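Long-range contact in globin (Geobacter sulfurreducens, PDB 2W31), which binds heme in its globin domain, with both axial positions of the iron filled by the protein, and probably binds oxygen as part of a membrane globin-coupled sensor: residues K32-Y40 / L62-V71. Numbering follows the deposited sequence.
Sequences KERLADQFY and LKQTHQDWFV. With HEM (protoporphyrin IX containing Fe), chain C.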
loop_
_atom_site.group_PDB
_atom_site.type_symbol
_atom_site.label_atom_id
_atom_site.label_comp_id
_atom_site.label_asym_id
_atom_site.label_seq_id
_atom_site.Cartn_x
_atom_site.Cartn_y
_atom_site.Cartn_z
ATOM N N LYS A 32 -19.047 7.039 4.536
ATOM C CA LYS A 32 -18.995 5.602 4.645
ATOM C C LYS A 32 -19.811 4.887 3.563
ATOM O O LYS A 32 -19.367 3.876 3.016
ATOM C CB LYS A 32 -19.393 5.148 6.071
ATOM C CG LYS A 32 -20.868 5.259 6.456
ATOM C CD LYS A 32 -20.999 4.885 7.949
ATOM C CE LYS A 32 -22.444 4.622 8.367
ATOM N NZ LYS A 32 -23.212 5.882 8.333
ATOM N N GLU A 33 -20.993 5.419 3.253
ATOM C CA GLU A 33 -21.837 4.794 2.215
ATOM C C GLU A 33 -21.261 4.961 0.795
ATOM O O GLU A 33 -21.365 4.034 -0.035
ATOM C CB GLU A 33 -23.295 5.313 2.281
ATOM C CG GLU A 33 -24.011 4.944 3.573
ATOM C CD GLU A 33 -23.864 6.002 4.663
ATOM O OE1 GLU A 33 -23.165 7.025 4.459
ATOM O OE2 GLU A 33 -24.477 5.817 5.738
ATOM N N ARG A 34 -20.696 6.140 0.517
ATOM C CA ARG A 34 -20.018 6.420 -0.752
ATOM C C ARG A 34 -18.865 5.420 -0.943
ATOM O O ARG A 34 -18.739 4.793 -2.021
ATOM C CB ARG A 34 -19.457 7.841 -0.756
ATOM C CG ARG A 34 -20.219 8.852 -1.591
ATOM C CD ARG A 34 -19.442 10.156 -1.774
ATOM N NE ARG A 34 -18.360 9.980 -2.733
ATOM C CZ ARG A 34 -17.062 10.199 -2.501
ATOM N NH1 ARG A 34 -16.622 10.657 -1.333
ATOM N NH2 ARG A 34 -16.190 9.976 -3.469
ATOM N N LEU A 35 -18.061 5.253 0.122
ATOM C CA LEU A 35 -16.975 4.262 0.145
ATOM C C LEU A 35 -17.534 2.860 -0.114
ATOM O O LEU A 35 -17.056 2.148 -0.991
ATOM C CB LEU A 35 -16.174 4.322 1.473
ATOM C CG LEU A 35 -14.962 3.375 1.649
ATOM C CD1 LEU A 35 -15.410 1.989 2.135
ATOM C CD2 LEU A 35 -14.118 3.241 0.361
ATOM N N ALA A 36 -18.586 2.479 0.623
ATOM C CA ALA A 36 -19.166 1.141 0.491
ATOM C C ALA A 36 -19.690 0.877 -0.918
ATOM O O ALA A 36 -19.499 -0.219 -1.449
ATOM C CB ALA A 36 -20.287 0.920 1.522
ATOM N N ASP A 37 -20.335 1.880 -1.526
ATOM C CA ASP A 37 -20.888 1.740 -2.883
ATOM C C ASP A 37 -19.753 1.602 -3.890
ATOM O O ASP A 37 -19.814 0.734 -4.744
ATOM C CB ASP A 37 -21.766 2.943 -3.284
ATOM C CG ASP A 37 -23.110 2.963 -2.568
ATOM O OD1 ASP A 37 -23.528 1.932 -1.992
ATOM O OD2 ASP A 37 -23.742 4.049 -2.570
ATOM N N GLN A 38 -18.732 2.457 -3.779
ATOM C CA GLN A 38 -17.626 2.448 -4.729
ATOM C C GLN A 38 -16.835 1.152 -4.595
ATOM O O GLN A 38 -16.494 0.542 -5.601
ATOM C CB GLN A 38 -16.740 3.692 -4.576
ATOM C CG GLN A 38 -17.459 4.960 -5.046
ATOM C CD GLN A 38 -16.618 6.240 -4.981
ATOM O OE1 GLN A 38 -15.390 6.201 -5.071
ATOM N NE2 GLN A 38 -17.298 7.390 -4.853
ATOM N N PHE A 39 -16.565 0.728 -3.351
ATOM C CA PHE A 39 -15.847 -0.506 -3.070
ATOM C C PHE A 39 -16.583 -1.709 -3.650
ATOM O O PHE A 39 -16.001 -2.506 -4.421
ATOM C CB PHE A 39 -15.659 -0.618 -1.530
ATOM C CG PHE A 39 -14.874 -1.806 -1.075
ATOM C CD1 PHE A 39 -13.498 -1.700 -0.877
ATOM C CD2 PHE A 39 -15.504 -3.010 -0.755
ATOM C CE1 PHE A 39 -12.773 -2.789 -0.392
ATOM C CE2 PHE A 39 -14.781 -4.103 -0.263
ATOM C CZ PHE A 39 -13.397 -3.979 -0.081
ATOM N N TYR A 40 -17.883 -1.804 -3.334
ATOM C CA TYR A 40 -18.725 -2.910 -3.792
ATOM C C TYR A 40 -18.841 -2.932 -5.313
ATOM O O TYR A 40 -18.628 -3.978 -5.941
ATOM C CB TYR A 40 -20.106 -2.771 -3.171
ATOM C CG TYR A 40 -20.898 -4.057 -3.069
ATOM C CD1 TYR A 40 -20.803 -4.873 -1.937
ATOM C CD2 TYR A 40 -21.747 -4.445 -4.093
ATOM C CE1 TYR A 40 -21.554 -6.049 -1.822
ATOM C CE2 TYR A 40 -22.501 -5.637 -3.996
ATOM C CZ TYR A 40 -22.399 -6.411 -2.847
ATOM O OH TYR A 40 -23.120 -7.571 -2.711
ATOM N N LEU A 62 -22.649 -8.136 2.875
ATOM C CA LEU A 62 -21.212 -7.862 2.683
ATOM C C LEU A 62 -20.848 -6.391 2.462
ATOM O O LEU A 62 -19.759 -5.981 2.870
ATOM C CB LEU A 62 -20.603 -8.748 1.588
ATOM C CG LEU A 62 -20.497 -10.242 1.931
ATOM C CD1 LEU A 62 -20.046 -11.044 0.732
ATOM C CD2 LEU A 62 -19.553 -10.508 3.146
ATOM N N LYS A 63 -21.711 -5.609 1.816
ATOM C CA LYS A 63 -21.497 -4.158 1.710
ATOM C C LYS A 63 -21.366 -3.524 3.106
ATOM O O LYS A 63 -20.455 -2.719 3.354
ATOM C CB LYS A 63 -22.622 -3.489 0.891
ATOM C CG LYS A 63 -22.346 -2.026 0.541
ATOM C CD LYS A 63 -23.513 -1.364 -0.207
ATOM C CE LYS A 63 -23.390 -1.478 -1.700
ATOM N NZ LYS A 63 -24.539 -0.760 -2.332
ATOM N N GLN A 64 -22.283 -3.865 4.012
ATOM C CA GLN A 64 -22.233 -3.374 5.391
ATOM C C GLN A 64 -21.002 -3.883 6.154
ATOM O O GLN A 64 -20.379 -3.124 6.909
ATOM C CB GLN A 64 -23.507 -3.804 6.144
ATOM C CG GLN A 64 -23.588 -3.270 7.581
ATOM C CD GLN A 64 -23.849 -1.790 7.611
ATOM O OE1 GLN A 64 -24.659 -1.280 6.825
ATOM N NE2 GLN A 64 -23.156 -1.075 8.501
ATOM N N THR A 65 -20.644 -5.152 5.968
ATOM C CA THR A 65 -19.471 -5.706 6.641
ATOM C C THR A 65 -18.173 -4.944 6.295
ATOM O O THR A 65 -17.363 -4.617 7.185
ATOM C CB THR A 65 -19.317 -7.189 6.276
ATOM O OG1 THR A 65 -20.401 -7.913 6.862
ATOM C CG2 THR A 65 -18.023 -7.759 6.806
ATOM N N HIS A 66 -17.993 -4.641 5.017
ATOM C CA HIS A 66 -16.783 -3.917 4.601
ATOM C C HIS A 66 -16.887 -2.421 4.951
ATOM O O HIS A 66 -15.860 -1.786 5.305
ATOM C CB HIS A 66 -16.508 -4.186 3.133
ATOM C CG HIS A 66 -16.141 -5.610 2.878
ATOM N ND1 HIS A 66 -17.077 -6.601 2.692
ATOM C CD2 HIS A 66 -14.934 -6.221 2.847
ATOM C CE1 HIS A 66 -16.457 -7.759 2.549
ATOM N NE2 HIS A 66 -15.152 -7.545 2.589
ATOM N N GLN A 67 -18.119 -1.874 4.953
ATOM C CA GLN A 67 -18.332 -0.483 5.386
ATOM C C GLN A 67 -17.889 -0.326 6.861
ATOM O O GLN A 67 -17.187 0.649 7.236
ATOM C CB GLN A 67 -19.817 -0.093 5.232
ATOM C CG GLN A 67 -20.072 1.375 5.501
ATOM C CD GLN A 67 -21.529 1.691 5.344
ATOM O OE1 GLN A 67 -21.999 1.934 4.228
ATOM N NE2 GLN A 67 -22.256 1.671 6.452
ATOM N N ASP A 68 -18.253 -1.299 7.683
ATOM C CA ASP A 68 -17.946 -1.261 9.123
ATOM C C ASP A 68 -16.438 -1.319 9.354
ATOM O O ASP A 68 -15.913 -0.587 10.195
ATOM C CB ASP A 68 -18.627 -2.404 9.909
ATOM C CG ASP A 68 -20.151 -2.271 10.023
ATOM O OD1 ASP A 68 -20.732 -1.168 9.836
ATOM O OD2 ASP A 68 -20.758 -3.332 10.327
ATOM N N TRP A 69 -15.742 -2.174 8.588
ATOM C CA TRP A 69 -14.278 -2.258 8.682
ATOM C C TRP A 69 -13.624 -0.882 8.364
ATOM O O TRP A 69 -12.689 -0.428 9.073
ATOM C CB TRP A 69 -13.716 -3.354 7.741
ATOM C CG TRP A 69 -12.197 -3.175 7.557
ATOM C CD1 TRP A 69 -11.202 -3.608 8.383
ATOM C CD2 TRP A 69 -11.554 -2.431 6.496
ATOM N NE1 TRP A 69 -9.950 -3.161 7.903
ATOM C CE2 TRP A 69 -10.160 -2.460 6.738
ATOM C CE3 TRP A 69 -12.037 -1.756 5.348
ATOM C CZ2 TRP A 69 -9.239 -1.839 5.868
ATOM C CZ3 TRP A 69 -11.130 -1.149 4.489
ATOM C CH2 TRP A 69 -9.738 -1.198 4.769
ATOM N N PHE A 70 -14.127 -0.232 7.320
ATOM C CA PHE A 70 -13.613 1.089 6.938
ATOM C C PHE A 70 -13.713 2.104 8.100
ATOM O O PHE A 70 -12.757 2.806 8.452
ATOM C CB PHE A 70 -14.325 1.577 5.678
ATOM C CG PHE A 70 -14.005 2.999 5.295
ATOM C CD1 PHE A 70 -12.765 3.332 4.700
ATOM C CD2 PHE A 70 -14.939 4.021 5.512
ATOM C CE1 PHE A 70 -12.475 4.644 4.350
ATOM C CE2 PHE A 70 -14.659 5.329 5.117
ATOM C CZ PHE A 70 -13.416 5.652 4.552
ATOM N N VAL A 71 -14.886 2.160 8.711
ATOM C CA VAL A 71 -15.061 3.035 9.862
ATOM C C VAL A 71 -14.106 2.701 11.015
ATOM O O VAL A 71 -13.556 3.606 11.659
ATOM C CB VAL A 71 -16.523 2.982 10.322
ATOM C CG1 VAL A 71 -16.714 3.746 11.630
ATOM C CG2 VAL A 71 -17.395 3.589 9.222
HETATM C CHA HEM C . -15.348 -10.880 5.065
HETATM C CHB HEM C . -12.650 -6.896 5.334
HETATM C CHC HEM C . -11.421 -7.547 0.692
HETATM C CHD HEM C . -15.088 -10.656 0.212
HETATM C C1A HEM C . -14.720 -9.756 5.557
HETATM C C2A HEM C . -14.773 -9.277 6.927
HETATM C C3A HEM C . -14.044 -8.156 7.004
HETATM C C4A HEM C . -13.499 -7.923 5.670
HETATM C CMA HEM C . -13.780 -7.258 8.228
HETATM C CAA HEM C . -15.541 -9.976 8.094
HETATM C CBA HEM C . -14.629 -11.148 8.476
HETATM C CGA HEM C . -14.922 -11.766 9.829
HETATM O O1A HEM C . -14.664 -11.121 10.885
HETATM O O2A HEM C . -15.403 -12.934 9.841
HETATM C C1B HEM C . -11.967 -6.812 4.132
HETATM C C2B HEM C . -10.851 -5.930 3.828
HETATM C C3B HEM C . -10.504 -6.106 2.548
HETATM C C4B HEM C . -11.428 -7.077 1.979
HETATM C CMB HEM C . -10.222 -5.004 4.892
HETATM C CAB HEM C . -9.407 -5.410 1.745
HETATM C CBB HEM C . -9.167 -4.091 1.868
HETATM C C1C HEM C . -12.356 -8.383 0.134
HETATM C C2C HEM C . -12.518 -8.672 -1.271
HETATM C C3C HEM C . -13.556 -9.502 -1.407
HETATM C C4C HEM C . -14.068 -9.788 -0.083
HETATM C CMC HEM C . -11.667 -8.110 -2.408
HETATM C CAC HEM C . -14.084 -10.078 -2.737
HETATM C CBC HEM C . -15.351 -9.999 -3.130
HETATM C C1D HEM C . -15.399 -11.097 1.471
HETATM C C2D HEM C . -16.245 -12.262 1.771
HETATM C C3D HEM C . -16.329 -12.345 3.282
HETATM C C4D HEM C . -15.546 -11.209 3.757
HETATM C CMD HEM C . -16.878 -13.207 0.758
HETATM C CAD HEM C . -17.110 -13.367 4.151
HETATM C CBD HEM C . -16.395 -14.700 4.261
HETATM C CGD HEM C . -17.382 -15.711 4.811
HETATM O O1D HEM C . -18.440 -15.969 4.175
HETATM O O2D HEM C . -17.102 -16.269 5.893
HETATM N NA HEM C . -13.942 -8.906 4.800
HETATM N NB HEM C . -12.285 -7.494 2.989
HETATM N NC HEM C . -13.324 -9.075 0.854
HETATM N ND HEM C . -15.022 -10.528 2.665
HETATM FE FE HEM C . -13.645 -8.981 2.817
HETATM O O HOH W 1 -25.198 2.985 6.666
HETATM O O HOH W 2 -18.674 -2.228 0.674
#
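Leu-62 O is gripped twice by His-66, through its backbone N and through ND1, which arrive from opposite faces of the carbonyl plane. His-66 ND1 donates to Leu-62 O at 2.8 Å, nearly straight and in the imidazole plane. Together with the bond from His-66 NE2 to the heme iron (2.1 Å), opposite His-93, it holds the ring's rotation. Phe-39 CE2 comes within 3.7 Å of His-66 CG; the rings, tilted 29°, hardly overlap.

At the outer margin Lys-63 NZ meets Asp-37 OD1 at 2.9 Å, on the anti side and well out of the carboxylate plane. With CG anti to the backbone N (chi1 -170°), the lysine chain passes Ala-36 CB and crosses Tyr-40, whose OH bonds Asp-56. Replacing Lys-63 by alanine would probably leave Asp-37 without this charge partner and remove the aliphatic chain packed against Tyr-40. Extended Gln-67 crosses Lys-32, its OE1 3.4 Å from Ala-36 CB, and a water donates to Ala-36 O and Lys-63 O. Deeper in, Leu-35 CG sits squarely over the Phe-70 face, 3.6 Å from the centroid.

Segments 32-40 and 62-71, the latter on the globin E helix, run at 126°. The Leu-62 carbonyl would probably make His-66 a somewhat stronger donor to iron.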